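Long-range contacts in envelope glycoprotein (Bourbon virus, PDB 5ZKX), which probably mediates fusion of the viral envelope with the host cell membrane as a trimeric, gp64-like class III fusion glycoprotein, captured here in its postfusion state: residues A[48-53]-A[140-145]; A[54-59]-A[66-71]; A[123-128]-A[436-441]; A[340-345]-A[352-357]. One frame throughout, in Å; residues are numbered along the deposited sequence.

Contact 1: A[48-53]-A[140-145]; sequences YRAYWR and SWRCGV
Y48 through W52 pair with G144 back through S140 in a regular antiparallel beta ladder, part of the sheet of strands 44-58, 67-74 and 134-148, probably in the elongated fusion domain of this class III protein. Y48, A50 and W52 form hydrogen-bonded pairs with G144, R142 and S140; R49 with C143 and Y51 with W141 are the non-hydrogen-bonded pairs between them. W52 N to S140 O is the shortest rung at 2.7 Å.

From CB outward, the Y48 side chain runs over the facing strand. Its chi1 of 69° sets CG between the backbone N and the carbonyl carbon. G144 N lies over the centre of the ring, with C143 C over the same face nearer the rim. CE2 is 3.4 Å from G144 CA, whose C-H points over the ring face in a CH-pi contact. CE1, across the ring from CE2, lies over one face of the R142 guanidinium, 3.5 Å from NH1, the two planes 33° apart. The tip, OH, ends near the carbonyl of C143. R142 is held by salt bridges to E187 and E122 and by S430 O from helix 422-437, which fixes the group that Y48 rests on.

The other face of the sheet carries R49, Y51, W141 and C143. R49 reaches E81 and K75 O, its CD passing alongside the W141 ring, while C143 is tied by a disulfide to C91. Y51 and W141 run out next to each other in the same direction, their rings oblique. Y51 CB sits over the centre of the indole six-membered ring, and Y51 CD2 comes within 3.5 Å of W141 CH2.

Contact 2: A[54-59]-A[66-71]; sequences SYCYNG and TGCYNS
Y55 and Y69, and beyond them Y57 and G67, are the hydrogen-bonded pairs of this antiparallel beta hairpin, with four backbone bonds between them. Y69 N to Y55 O is the shortest, at 2.8 Å, and Y57 N to G67 O is 2.9 Å. Weaker CA-H...O contacts fill in between, among them C56 CA to G67 O at 3.3 Å.

The covalent link is the disulfide C56 SG to C68 SG, 2.0 Å long, closed across a non-hydrogen-bonded pair. Both sulfurs sit anti to their own carbonyl carbons (chi1 -53° and -73°), leaning back beside the backbone N, and the torsion about the S-S bond (chi3) is 106°. S127 lies against both sulfurs, and S54 OG on the same face is hydrogen-bonded to S127 OG.

Polar side-chain bonding appears near the turn, where G59 N meets T66 OG1 at 3.3 Å; that hydroxyl also bonds G60 O and D63 O. Of the aromatic side chains on the opposite face, Y55 and Y57 both meet H135.

Neighbouring subunits join in: N443 ND2 of one is hydrogen-bonded to C68 O, and N58 ND2 to S61 O of the other. With a disulfide added to the backbone ladder, the two strands cannot part at C56 and C68, so the hairpin is covalently braced near its 59-66 turn.

Contact 3: A[123-128]-A[436-441]; sequences LEKRSN and DTMTYT
The end of helix 422-437 and the chain after it pack on 123-128, through L123 and K125 against T437, M438 and T441, just before strands 126-127 and 442-443 pair in parallel. M438 is the first residue to leave helical geometry.

One direct hydrogen bond anchors the last turn: T437 OG1 donates to L123 O at 2.7 Å. The chi1 of T437, -172°, puts the hydroxyl anti to the backbone N and turns it to this carbonyl. Next to it a water bridges the two backbones, accepting from K125 N at 2.8 Å and donating to T437 O at 2.9 Å. T441 CA closes on K125 O in a CA-H...O contact.

K125, the centre of an inverse gamma turn, sends its fully extended chain across the M438 side chain at about a right angle, CD and CE both lying against the methyl CE of M438. Its NZ bonds only weakly to M438 O, at 3.5 Å; its stronger partner is T439 O of a neighbouring subunit, so the ammonium links to a second chain, with a weak bond within its own. L123 CD1 touches the M438 sulfur, and both side chains back onto W52 and L72 of the sheet.

The R126 guanidinium is taken up by E96 and V97 O, with a weak salt bridge to E124. At the far end the contact closes methyl to methylene, T441 CG2 at 3.7 Å from S127 CB.

Contact 4: A[340-345]-A[352-357]; sequences KPMASK and FMVSPC
V354 CG2 lies in plane at the edge of the F352 ring, and F352 CB is 3.5 Å from K345 O across the hairpin, while the ring itself swings away from the facing strand. Around the ring come F346 and I334 of the same chain and F13 and F15 of a neighbouring subunit.

V354 also turns its methyls to M342. The M342 chain, extended at chi2 (176°) and bent only at its end, lays SD 3.5 Å from V354 CG2 and CE 3.5 Å from V354 CG1, so both branches of the valine are gripped by one thioether.

Backbone bonds join A343 with S355 and K345 with M353, the shortest being M353 N to K345 O at 2.7 Å. Past P356 the pairing is less regular: C357 N reaches P341 O at 3.1 Å, well above the carbonyl plane. C357 CB rests on P341 CB. S355 OG bonds Q8 O of the neighbouring subunit.

This is an antiparallel beta hairpin whose 352-356 strand also meets the N-terminal segment of another subunit, a contact between chains that is closed by the disulfide from C357 to C4 of that subunit.

Overall arrangement
Contacts 1, 2 and 3 cluster at one end of the elongated chain, their centres 13 to 20 Å apart. Contacts 1 and 2 share strand 44-58, with strands 67-74 and 134-148 beside it, and contact 3 brings the chain after helix 422-437 onto the same region; S140 bonds E124, and W52 bonds R126. Contact 4 lies on the other side of the chain's centre, about 98 to 116 Å from the others between centres. Along the sequence, contact 2 falls within the span of contact 1, whose segments alternate with those of contact 3, and contact 4 falls between the two segments of contact 3. The late-chain segment thus returns to the early sheet, consistent with a folded-back postfusion trimer.

Contact 1: A[48-53]-A[140-145]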
loop_
_atom_site.group_PDB
_atom_site.type_symbol
_atom_site.label_atom_id
_atom_site.label_comp_id
_atom_site.label_asym_id
_atom_site.label_seq_id
_atom_site.Cartn_x
_atom_site.Cartn_y
_atom_site.Cartn_z
ATOM N N TYR A 48 9.950 21.898 -21.582
ATOM C CA TYR A 48 10.662 21.172 -22.619
ATOM C C TYR A 48 10.451 21.854 -23.963
ATOM O O TYR A 48 9.471 22.573 -24.173
ATOM C CB TYR A 48 10.223 19.702 -22.688
ATOM C CG TYR A 48 8.816 19.460 -23.176
ATOM C CD1 TYR A 48 8.551 19.262 -24.524
ATOM C CD2 TYR A 48 7.754 19.396 -22.286
ATOM C CE1 TYR A 48 7.268 19.028 -24.972
ATOM C CE2 TYR A 48 6.466 19.159 -22.726
ATOM C CZ TYR A 48 6.230 18.976 -24.069
ATOM O OH TYR A 48 4.951 18.739 -24.515
ATOM N N ARG A 49 11.399 21.625 -24.866
ATOM C CA ARG A 49 11.317 22.150 -26.218
ATOM C C ARG A 49 12.254 21.353 -27.108
ATOM O O ARG A 49 13.373 21.026 -26.705
ATOM C CB ARG A 49 11.676 23.639 -26.277
ATOM C CG ARG A 49 11.745 24.194 -27.691
ATOM C CD ARG A 49 11.955 25.694 -27.692
ATOM N NE ARG A 49 13.188 26.081 -27.014
ATOM C CZ ARG A 49 13.443 27.315 -26.598
ATOM N NH1 ARG A 49 12.547 28.273 -26.792
ATOM N NH2 ARG A 49 14.587 27.593 -25.987
ATOM N N ALA A 50 11.786 21.039 -28.312
ATOM C CA ALA A 50 12.605 20.376 -29.315
ATOM C C ALA A 50 12.039 20.711 -30.688
ATOM O O ALA A 50 10.943 21.261 -30.815
ATOM C CB ALA A 50 12.651 18.861 -29.096
ATOM N N TYR A 51 12.805 20.369 -31.720
ATOM C CA TYR A 51 12.336 20.544 -33.083
ATOM C C TYR A 51 12.770 19.363 -33.939
ATOM O O TYR A 51 13.877 18.837 -33.789
ATOM C CB TYR A 51 12.830 21.871 -33.693
ATOM C CG TYR A 51 14.327 22.004 -33.902
ATOM C CD1 TYR A 51 14.933 21.517 -35.053
ATOM C CD2 TYR A 51 15.125 22.655 -32.970
ATOM C CE1 TYR A 51 16.292 21.648 -35.256
ATOM C CE2 TYR A 51 16.487 22.793 -33.167
ATOM C CZ TYR A 51 17.064 22.288 -34.314
ATOM O OH TYR A 51 18.418 22.417 -34.521
ATOM N N TRP A 52 11.873 18.947 -34.823
ATOM C CA TRP A 52 12.179 17.956 -35.842
ATOM C C TRP A 52 12.564 18.676 -37.128
ATOM O O TRP A 52 11.821 19.540 -37.606
ATOM C CB TRP A 52 10.973 17.048 -36.074
ATOM C CG TRP A 52 11.028 16.290 -37.353
ATOM C CD1 TRP A 52 10.413 16.617 -38.528
ATOM C CD2 TRP A 52 11.735 15.068 -37.594
ATOM N NE1 TRP A 52 10.696 15.673 -39.485
ATOM C CE2 TRP A 52 11.506 14.712 -38.935
ATOM C CE3 TRP A 52 12.543 14.244 -36.805
ATOM C CZ2 TRP A 52 12.053 13.567 -39.505
ATOM C CZ3 TRP A 52 13.086 13.108 -37.373
ATOM C CH2 TRP A 52 12.838 12.780 -38.709
ATOM N N ARG A 53 13.727 18.334 -37.676
ATOM C CA ARG A 53 14.226 18.957 -38.895
ATOM C C ARG A 53 14.462 17.890 -39.952
ATOM O O ARG A 53 15.074 16.857 -39.667
ATOM C CB ARG A 53 15.518 19.735 -38.633
ATOM C CG ARG A 53 16.218 20.216 -39.897
ATOM C CD ARG A 53 17.709 20.379 -39.668
ATOM N NE ARG A 53 18.017 21.600 -38.931
ATOM C CZ ARG A 53 19.115 21.776 -38.203
ATOM N NH1 ARG A 53 20.016 20.805 -38.109
ATOM N NH2 ARG A 53 19.314 22.924 -37.568
ATOM N N SER A 140 9.365 21.219 -37.582
ATOM C CA SER A 140 8.225 21.145 -36.677
ATOM C C SER A 140 8.712 21.208 -35.236
ATOM O O SER A 140 9.696 20.557 -34.879
ATOM C CB SER A 140 7.426 19.861 -36.901
ATOM O OG SER A 140 6.113 19.978 -36.385
ATOM N N TRP A 141 8.012 21.980 -34.409
ATOM C CA TRP A 141 8.443 22.261 -33.046
ATOM C C TRP A 141 7.501 21.631 -32.027
ATOM O O TRP A 141 6.322 21.390 -32.302
ATOM C CB TRP A 141 8.518 23.771 -32.791
ATOM C CG TRP A 141 9.632 24.446 -33.513
ATOM C CD1 TRP A 141 9.642 24.841 -34.819
ATOM C CD2 TRP A 141 10.908 24.809 -32.974
ATOM N NE1 TRP A 141 10.846 25.426 -35.126
ATOM C CE2 TRP A 141 11.641 25.419 -34.010
ATOM C CE3 TRP A 141 11.502 24.677 -31.714
ATOM C CZ2 TRP A 141 12.936 25.896 -33.826
ATOM C CZ3 TRP A 141 12.789 25.151 -31.534
ATOM C CH2 TRP A 141 13.492 25.753 -32.584
ATOM N N ARG A 142 8.047 21.364 -30.842
ATOM C CA ARG A 142 7.275 20.910 -29.697
ATOM C C ARG A 142 7.737 21.681 -28.469
ATOM O O ARG A 142 8.906 22.061 -28.363
ATOM C CB ARG A 142 7.421 19.397 -29.466
ATOM C CG ARG A 142 8.729 18.983 -28.796
ATOM C CD ARG A 142 8.920 17.475 -28.815
ATOM N NE ARG A 142 7.752 16.759 -28.307
ATOM C CZ ARG A 142 7.696 16.169 -27.117
ATOM N NH1 ARG A 142 8.744 16.206 -26.306
ATOM N NH2 ARG A 142 6.594 15.542 -26.739
ATOM N N CYS A 143 6.807 21.930 -27.551
ATOM C CA CYS A 143 7.150 22.618 -26.314
ATOM C C CYS A 143 6.043 22.408 -25.294
ATOM O O CYS A 143 4.888 22.145 -25.638
ATOM C CB CYS A 143 7.390 24.114 -26.542
ATOM S SG CYS A 143 5.927 25.058 -27.012
ATOM N N GLY A 144 6.417 22.539 -24.028
ATOM C CA GLY A 144 5.464 22.435 -22.941
ATOM C C GLY A 144 6.049 23.027 -21.684
ATOM O O GLY A 144 7.267 23.191 -21.560
ATOM N N VAL A 145 5.162 23.354 -20.743
ATOM C CA VAL A 145 5.556 23.963 -19.479
ATOM C C VAL A 145 4.526 23.588 -18.422
ATOM O O VAL A 145 3.361 23.316 -18.733
ATOM C CB VAL A 145 5.701 25.500 -19.611
ATOM C CG1 VAL A 145 4.335 26.170 -19.698
ATOM C CG2 VAL A 145 6.525 26.073 -18.460
#

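Contact 2: A[54-59]-A[66-71]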
loop_
_atom_site.group_PDB
_atom_site.type_symbol
_atom_site.label_atom_id
_atom_site.label_comp_id
_atom_site.label_asym_id
_atom_site.label_seq_id
_atom_site.Cartn_x
_atom_site.Cartn_y
_atom_site.Cartn_z
ATOM N N SER A 54 13.975 18.141 -41.167
ATOM C CA SER A 54 14.189 17.248 -42.304
ATOM C C SER A 54 14.687 18.082 -43.479
ATOM O O SER A 54 13.896 18.742 -44.160
ATOM C CB SER A 54 12.919 16.488 -42.668
ATOM O OG SER A 54 13.219 15.414 -43.545
ATOM N N TYR A 55 15.993 18.044 -43.715
ATOM C CA TYR A 55 16.641 18.773 -44.798
ATOM C C TYR A 55 17.025 17.765 -45.874
ATOM O O TYR A 55 17.979 16.999 -45.702
ATOM C CB TYR A 55 17.863 19.524 -44.281
ATOM C CG TYR A 55 18.455 20.515 -45.254
ATOM C CD1 TYR A 55 17.770 21.675 -45.595
ATOM C CD2 TYR A 55 19.707 20.304 -45.816
ATOM C CE1 TYR A 55 18.309 22.591 -46.473
ATOM C CE2 TYR A 55 20.255 21.215 -46.699
ATOM C CZ TYR A 55 19.550 22.358 -47.023
ATOM O OH TYR A 55 20.086 23.273 -47.899
ATOM N N CYS A 56 16.286 17.764 -46.977
ATOM C CA CYS A 56 16.494 16.810 -48.051
ATOM C C CYS A 56 16.989 17.511 -49.310
ATOM O O CYS A 56 16.773 18.708 -49.511
ATOM C CB CYS A 56 15.203 16.045 -48.350
ATOM S SG CYS A 56 14.456 15.257 -46.907
ATOM N N TYR A 57 17.671 16.740 -50.157
ATOM C CA TYR A 57 18.085 17.187 -51.481
ATOM C C TYR A 57 17.712 16.121 -52.500
ATOM O O TYR A 57 17.955 14.931 -52.278
ATOM C CB TYR A 57 19.591 17.467 -51.548
ATOM C CG TYR A 57 20.041 17.948 -52.914
ATOM C CD1 TYR A 57 19.674 19.204 -53.383
ATOM C CD2 TYR A 57 20.821 17.144 -53.737
ATOM C CE1 TYR A 57 20.077 19.647 -54.632
ATOM C CE2 TYR A 57 21.227 17.579 -54.988
ATOM C CZ TYR A 57 20.852 18.830 -55.430
ATOM O OH TYR A 57 21.255 19.268 -56.670
ATOM N N ASN A 58 17.115 16.548 -53.607
ATOM C CA ASN A 58 16.741 15.653 -54.698
ATOM C C ASN A 58 17.547 16.052 -55.926
ATOM O O ASN A 58 17.198 17.010 -56.622
ATOM C CB ASN A 58 15.245 15.712 -54.977
ATOM C CG ASN A 58 14.829 14.777 -56.089
ATOM O OD1 ASN A 58 15.611 13.934 -56.529
ATOM N ND2 ASN A 58 13.596 14.921 -56.554
ATOM N N GLY A 59 18.626 15.321 -56.187
ATOM C CA GLY A 59 19.429 15.554 -57.368
ATOM C C GLY A 59 19.454 14.331 -58.258
ATOM O O GLY A 59 20.287 14.222 -59.162
ATOM N N THR A 66 21.992 13.047 -52.916
ATOM C CA THR A 66 20.551 12.828 -52.914
ATOM C C THR A 66 20.156 12.041 -51.669
ATOM O O THR A 66 20.686 10.952 -51.417
ATOM C CB THR A 66 20.118 12.093 -54.178
ATOM O OG1 THR A 66 20.551 12.829 -55.329
ATOM C CG2 THR A 66 18.608 11.958 -54.211
ATOM N N GLY A 67 19.229 12.584 -50.903
ATOM C CA GLY A 67 18.802 11.958 -49.669
ATOM C C GLY A 67 18.359 13.007 -48.672
ATOM O O GLY A 67 18.316 14.201 -48.961
ATOM N N CYS A 68 18.033 12.527 -47.475
ATOM C CA CYS A 68 17.498 13.361 -46.410
ATOM C C CYS A 68 18.425 13.338 -45.207
ATOM O O CYS A 68 18.949 12.284 -44.830
ATOM C CB CYS A 68 16.105 12.895 -45.988
ATOM S SG CYS A 68 14.809 13.272 -47.175
ATOM N N TYR A 69 18.618 14.503 -44.610
ATOM C CA TYR A 69 19.333 14.641 -43.349
ATOM C C TYR A 69 18.296 15.075 -42.315
ATOM O O TYR A 69 17.874 16.235 -42.295
ATOM C CB TYR A 69 20.484 15.639 -43.473
ATOM C CG TYR A 69 21.717 15.095 -44.172
ATOM C CD1 TYR A 69 22.992 15.393 -43.700
ATOM C CD2 TYR A 69 21.612 14.292 -45.303
ATOM C CE1 TYR A 69 24.125 14.903 -44.332
ATOM C CE2 TYR A 69 22.737 13.796 -45.941
ATOM C CZ TYR A 69 23.993 14.104 -45.451
ATOM O OH TYR A 69 25.120 13.617 -46.079
ATOM N N ASN A 70 17.876 14.137 -41.472
ATOM C CA ASN A 70 16.836 14.364 -40.482
ATOM C C ASN A 70 17.418 14.259 -39.079
ATOM O O ASN A 70 18.327 13.463 -38.825
ATOM C CB ASN A 70 15.691 13.354 -40.630
ATOM C CG ASN A 70 15.100 13.330 -42.028
ATOM O OD1 ASN A 70 15.275 14.263 -42.808
ATOM N ND2 ASN A 70 14.388 12.255 -42.347
ATOM N N SER A 71 16.874 15.060 -38.163
ATOM C CA SER A 71 17.359 15.061 -36.791
ATOM C C SER A 71 16.266 15.549 -35.850
ATOM O O SER A 71 15.477 16.428 -36.206
ATOM C CB SER A 71 18.606 15.939 -36.649
ATOM O OG SER A 71 18.322 17.278 -37.016
#

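Contact 3: A[123-128]-A[436-441]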
loop_
_atom_site.group_PDB
_atom_site.type_symbol
_atom_site.label_atom_id
_atom_site.label_comp_id
_atom_site.label_asym_id
_atom_site.label_seq_id
_atom_site.Cartn_x
_atom_site.Cartn_y
_atom_site.Cartn_z
ATOM N N LEU A 123 5.087 18.327 -32.157
ATOM C CA LEU A 123 5.656 18.408 -33.491
ATOM C C LEU A 123 5.048 17.345 -34.398
ATOM O O LEU A 123 4.487 16.344 -33.944
ATOM C CB LEU A 123 7.181 18.266 -33.447
ATOM C CG LEU A 123 7.836 16.945 -33.034
ATOM C CD1 LEU A 123 8.012 16.005 -34.214
ATOM C CD2 LEU A 123 9.182 17.226 -32.400
ATOM N N GLU A 124 5.162 17.579 -35.703
ATOM C CA GLU A 124 4.776 16.605 -36.712
ATOM C C GLU A 124 6.023 16.125 -37.438
ATOM O O GLU A 124 6.853 16.935 -37.863
ATOM C CB GLU A 124 3.775 17.190 -37.708
ATOM C CG GLU A 124 3.257 16.164 -38.710
ATOM C CD GLU A 124 2.128 16.698 -39.565
ATOM O OE1 GLU A 124 1.102 15.998 -39.704
ATOM O OE2 GLU A 124 2.264 17.816 -40.100
ATOM N N LYS A 125 6.154 14.805 -37.570
ATOM C CA LYS A 125 7.324 14.192 -38.196
ATOM C C LYS A 125 7.065 14.063 -39.694
ATOM O O LYS A 125 6.713 13.001 -40.210
ATOM C CB LYS A 125 7.618 12.845 -37.550
ATOM C CG LYS A 125 8.864 12.150 -38.062
ATOM C CD LYS A 125 8.804 10.670 -37.751
ATOM C CE LYS A 125 10.073 9.963 -38.175
ATOM N NZ LYS A 125 9.981 8.498 -37.915
ATOM N N ARG A 126 7.250 15.174 -40.406
ATOM C CA ARG A 126 6.947 15.252 -41.829
ATOM C C ARG A 126 8.212 15.513 -42.635
ATOM O O ARG A 126 9.107 16.238 -42.194
ATOM C CB ARG A 126 5.914 16.341 -42.123
ATOM C CG ARG A 126 6.348 17.714 -41.697
ATOM C CD ARG A 126 5.522 18.796 -42.358
ATOM N NE ARG A 126 6.025 20.112 -41.985
ATOM C CZ ARG A 126 5.630 20.784 -40.910
ATOM N NH1 ARG A 126 4.715 20.270 -40.098
ATOM N NH2 ARG A 126 6.150 21.975 -40.649
ATOM N N SER A 127 8.274 14.913 -43.823
ATOM C CA SER A 127 9.423 15.029 -44.705
ATOM C C SER A 127 8.962 14.829 -46.139
ATOM O O SER A 127 7.964 14.149 -46.394
ATOM C CB SER A 127 10.512 14.009 -44.347
ATOM O OG SER A 127 11.501 13.931 -45.358
ATOM N N ASN A 128 9.692 15.435 -47.073
ATOM C CA ASN A 128 9.433 15.239 -48.492
ATOM C C ASN A 128 10.650 15.703 -49.280
ATOM O O ASN A 128 11.306 16.677 -48.904
ATOM C CB ASN A 128 8.173 15.984 -48.949
ATOM C CG ASN A 128 8.331 17.485 -48.909
ATOM O OD1 ASN A 128 8.393 18.089 -47.838
ATOM N ND2 ASN A 128 8.387 18.102 -50.080
ATOM N N ASP A 436 4.649 8.815 -29.416
ATOM C CA ASP A 436 3.411 8.650 -30.172
ATOM C C ASP A 436 3.456 9.407 -31.494
ATOM O O ASP A 436 2.912 8.938 -32.499
ATOM C CB ASP A 436 2.218 9.114 -29.336
ATOM C CG ASP A 436 1.769 8.075 -28.328
ATOM O OD1 ASP A 436 2.423 7.015 -28.221
ATOM O OD2 ASP A 436 0.755 8.321 -27.641
ATOM N N THR A 437 4.096 10.577 -31.518
ATOM C CA THR A 437 4.112 11.382 -32.733
ATOM C C THR A 437 5.186 10.947 -33.721
ATOM O O THR A 437 5.074 11.261 -34.910
ATOM C CB THR A 437 4.296 12.867 -32.391
ATOM O OG1 THR A 437 4.127 13.656 -33.574
ATOM C CG2 THR A 437 5.680 13.127 -31.823
ATOM N N MET A 438 6.208 10.220 -33.266
ATOM C CA MET A 438 7.323 9.818 -34.109
ATOM C C MET A 438 7.157 8.422 -34.704
ATOM O O MET A 438 8.159 7.799 -35.069
ATOM C CB MET A 438 8.632 9.878 -33.317
ATOM C CG MET A 438 9.049 11.271 -32.882
ATOM S SD MET A 438 9.580 12.302 -34.252
ATOM C CE MET A 438 10.918 11.322 -34.909
ATOM N N THR A 439 5.928 7.915 -34.817
ATOM C CA THR A 439 5.756 6.543 -35.285
ATOM C C THR A 439 5.953 6.406 -36.792
ATOM O O THR A 439 6.432 5.364 -37.255
ATOM C CB THR A 439 4.376 6.006 -34.898
ATOM O OG1 THR A 439 3.369 6.947 -35.281
ATOM C CG2 THR A 439 4.302 5.762 -33.401
ATOM N N TYR A 440 5.588 7.421 -37.572
ATOM C CA TYR A 440 5.795 7.344 -39.011
ATOM C C TYR A 440 5.889 8.747 -39.587
ATOM O O TYR A 440 5.401 9.719 -39.003
ATOM C CB TYR A 440 4.689 6.535 -39.699
ATOM C CG TYR A 440 3.338 7.215 -39.781
ATOM C CD1 TYR A 440 2.934 7.856 -40.942
ATOM C CD2 TYR A 440 2.456 7.191 -38.709
ATOM C CE1 TYR A 440 1.698 8.469 -41.030
ATOM C CE2 TYR A 440 1.217 7.800 -38.788
ATOM C CZ TYR A 440 0.843 8.439 -39.952
ATOM O OH TYR A 440 -0.390 9.046 -40.045
ATOM N N THR A 441 6.539 8.833 -40.746
ATOM C CA THR A 441 6.778 10.097 -41.425
ATOM C C THR A 441 5.579 10.461 -42.291
ATOM O O THR A 441 5.062 9.621 -43.033
ATOM C CB THR A 441 8.038 10.014 -42.289
ATOM O OG1 THR A 441 9.152 9.601 -41.487
ATOM C CG2 THR A 441 8.342 11.365 -42.918
HETATM O O HOH W 1 4.012 13.412 -36.500
#

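Contact 4: A[340-345]-A[352-357]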
loop_
_atom_site.group_PDB
_atom_site.type_symbol
_atom_site.label_atom_id
_atom_site.label_comp_id
_atom_site.label_asym_id
_atom_site.label_seq_id
_atom_site.Cartn_x
_atom_site.Cartn_y
_atom_site.Cartn_z
ATOM N N LYS A 340 -28.073 3.521 50.012
ATOM C CA LYS A 340 -29.421 3.741 50.508
ATOM C C LYS A 340 -29.483 3.321 51.970
ATOM O O LYS A 340 -28.960 2.261 52.330
ATOM C CB LYS A 340 -30.461 2.952 49.693
ATOM C CG LYS A 340 -30.095 2.732 48.234
ATOM C CD LYS A 340 -30.838 1.536 47.648
ATOM C CE LYS A 340 -30.446 1.294 46.194
ATOM N NZ LYS A 340 -31.356 0.323 45.522
ATOM N N PRO A 341 -30.100 4.122 52.834
ATOM C CA PRO A 341 -30.143 3.764 54.258
ATOM C C PRO A 341 -31.008 2.543 54.527
ATOM O O PRO A 341 -32.230 2.585 54.353
ATOM C CB PRO A 341 -30.719 5.022 54.922
ATOM C CG PRO A 341 -31.490 5.702 53.840
ATOM C CD PRO A 341 -30.765 5.407 52.558
ATOM N N MET A 342 -30.382 1.445 54.944
ATOM C CA MET A 342 -31.114 0.221 55.234
ATOM C C MET A 342 -30.295 -0.638 56.185
ATOM O O MET A 342 -29.088 -0.441 56.347
ATOM C CB MET A 342 -31.439 -0.560 53.955
ATOM C CG MET A 342 -30.267 -1.357 53.412
ATOM S SD MET A 342 -30.657 -2.372 51.968
ATOM C CE MET A 342 -31.838 -1.344 51.100
ATOM N N ALA A 343 -30.976 -1.594 56.813
ATOM C CA ALA A 343 -30.346 -2.599 57.652
ATOM C C ALA A 343 -30.646 -3.984 57.100
ATOM O O ALA A 343 -31.729 -4.234 56.564
ATOM C CB ALA A 343 -30.824 -2.509 59.106
ATOM N N SER A 344 -29.677 -4.884 57.237
ATOM C CA SER A 344 -29.780 -6.236 56.711
ATOM C C SER A 344 -29.966 -7.239 57.844
ATOM O O SER A 344 -29.543 -7.005 58.979
ATOM C CB SER A 344 -28.535 -6.610 55.901
ATOM O OG SER A 344 -27.454 -6.941 56.753
ATOM N N LYS A 345 -30.605 -8.363 57.516
ATOM C CA LYS A 345 -30.796 -9.461 58.462
ATOM C C LYS A 345 -30.879 -10.748 57.655
ATOM O O LYS A 345 -31.818 -10.931 56.876
ATOM C CB LYS A 345 -32.051 -9.257 59.309
ATOM C CG LYS A 345 -32.229 -10.283 60.425
ATOM C CD LYS A 345 -33.101 -9.740 61.551
ATOM C CE LYS A 345 -33.303 -10.774 62.651
ATOM N NZ LYS A 345 -32.012 -11.312 63.164
ATOM N N PHE A 352 -30.863 -12.872 52.798
ATOM C CA PHE A 352 -31.113 -11.859 53.813
ATOM C C PHE A 352 -32.348 -11.042 53.454
ATOM O O PHE A 352 -32.760 -10.970 52.294
ATOM C CB PHE A 352 -29.902 -10.924 54.005
ATOM C CG PHE A 352 -29.494 -10.172 52.762
ATOM C CD1 PHE A 352 -28.414 -10.596 52.007
ATOM C CD2 PHE A 352 -30.165 -9.027 52.366
ATOM C CE1 PHE A 352 -28.029 -9.912 50.867
ATOM C CE2 PHE A 352 -29.784 -8.339 51.229
ATOM C CZ PHE A 352 -28.713 -8.782 50.479
ATOM N N MET A 353 -32.923 -10.415 54.476
ATOM C CA MET A 353 -34.014 -9.465 54.327
ATOM C C MET A 353 -33.512 -8.056 54.615
ATOM O O MET A 353 -32.441 -7.856 55.192
ATOM C CB MET A 353 -35.181 -9.797 55.262
ATOM C CG MET A 353 -35.620 -11.242 55.229
ATOM S SD MET A 353 -36.510 -11.677 53.728
ATOM C CE MET A 353 -38.093 -10.896 53.996
ATOM N N VAL A 354 -34.315 -7.073 54.220
ATOM C CA VAL A 354 -33.912 -5.675 54.236
ATOM C C VAL A 354 -34.979 -4.856 54.948
ATOM O O VAL A 354 -36.174 -5.003 54.667
ATOM C CB VAL A 354 -33.680 -5.149 52.807
ATOM C CG1 VAL A 354 -33.918 -3.652 52.738
ATOM C CG2 VAL A 354 -32.276 -5.509 52.340
ATOM N N SER A 355 -34.546 -3.991 55.866
ATOM C CA SER A 355 -35.422 -3.086 56.588
ATOM C C SER A 355 -35.006 -1.642 56.337
ATOM O O SER A 355 -33.815 -1.352 56.200
ATOM C CB SER A 355 -35.398 -3.375 58.094
ATOM O OG SER A 355 -35.991 -4.631 58.376
ATOM N N PRO A 356 -35.959 -0.716 56.270
ATOM C CA PRO A 356 -35.625 0.669 55.926
ATOM C C PRO A 356 -35.046 1.444 57.097
ATOM O O PRO A 356 -35.347 1.181 58.263
ATOM C CB PRO A 356 -36.975 1.256 55.501
ATOM C CG PRO A 356 -37.965 0.486 56.309
ATOM C CD PRO A 356 -37.412 -0.914 56.419
ATOM N N CYS A 357 -34.203 2.417 56.762
ATOM C CA CYS A 357 -33.589 3.298 57.750
ATOM C C CYS A 357 -33.880 4.761 57.427
ATOM O O CYS A 357 -33.446 5.664 58.143
ATOM C CB CYS A 357 -32.078 3.070 57.815
ATOM S SG CYS A 357 -31.589 1.586 58.707
#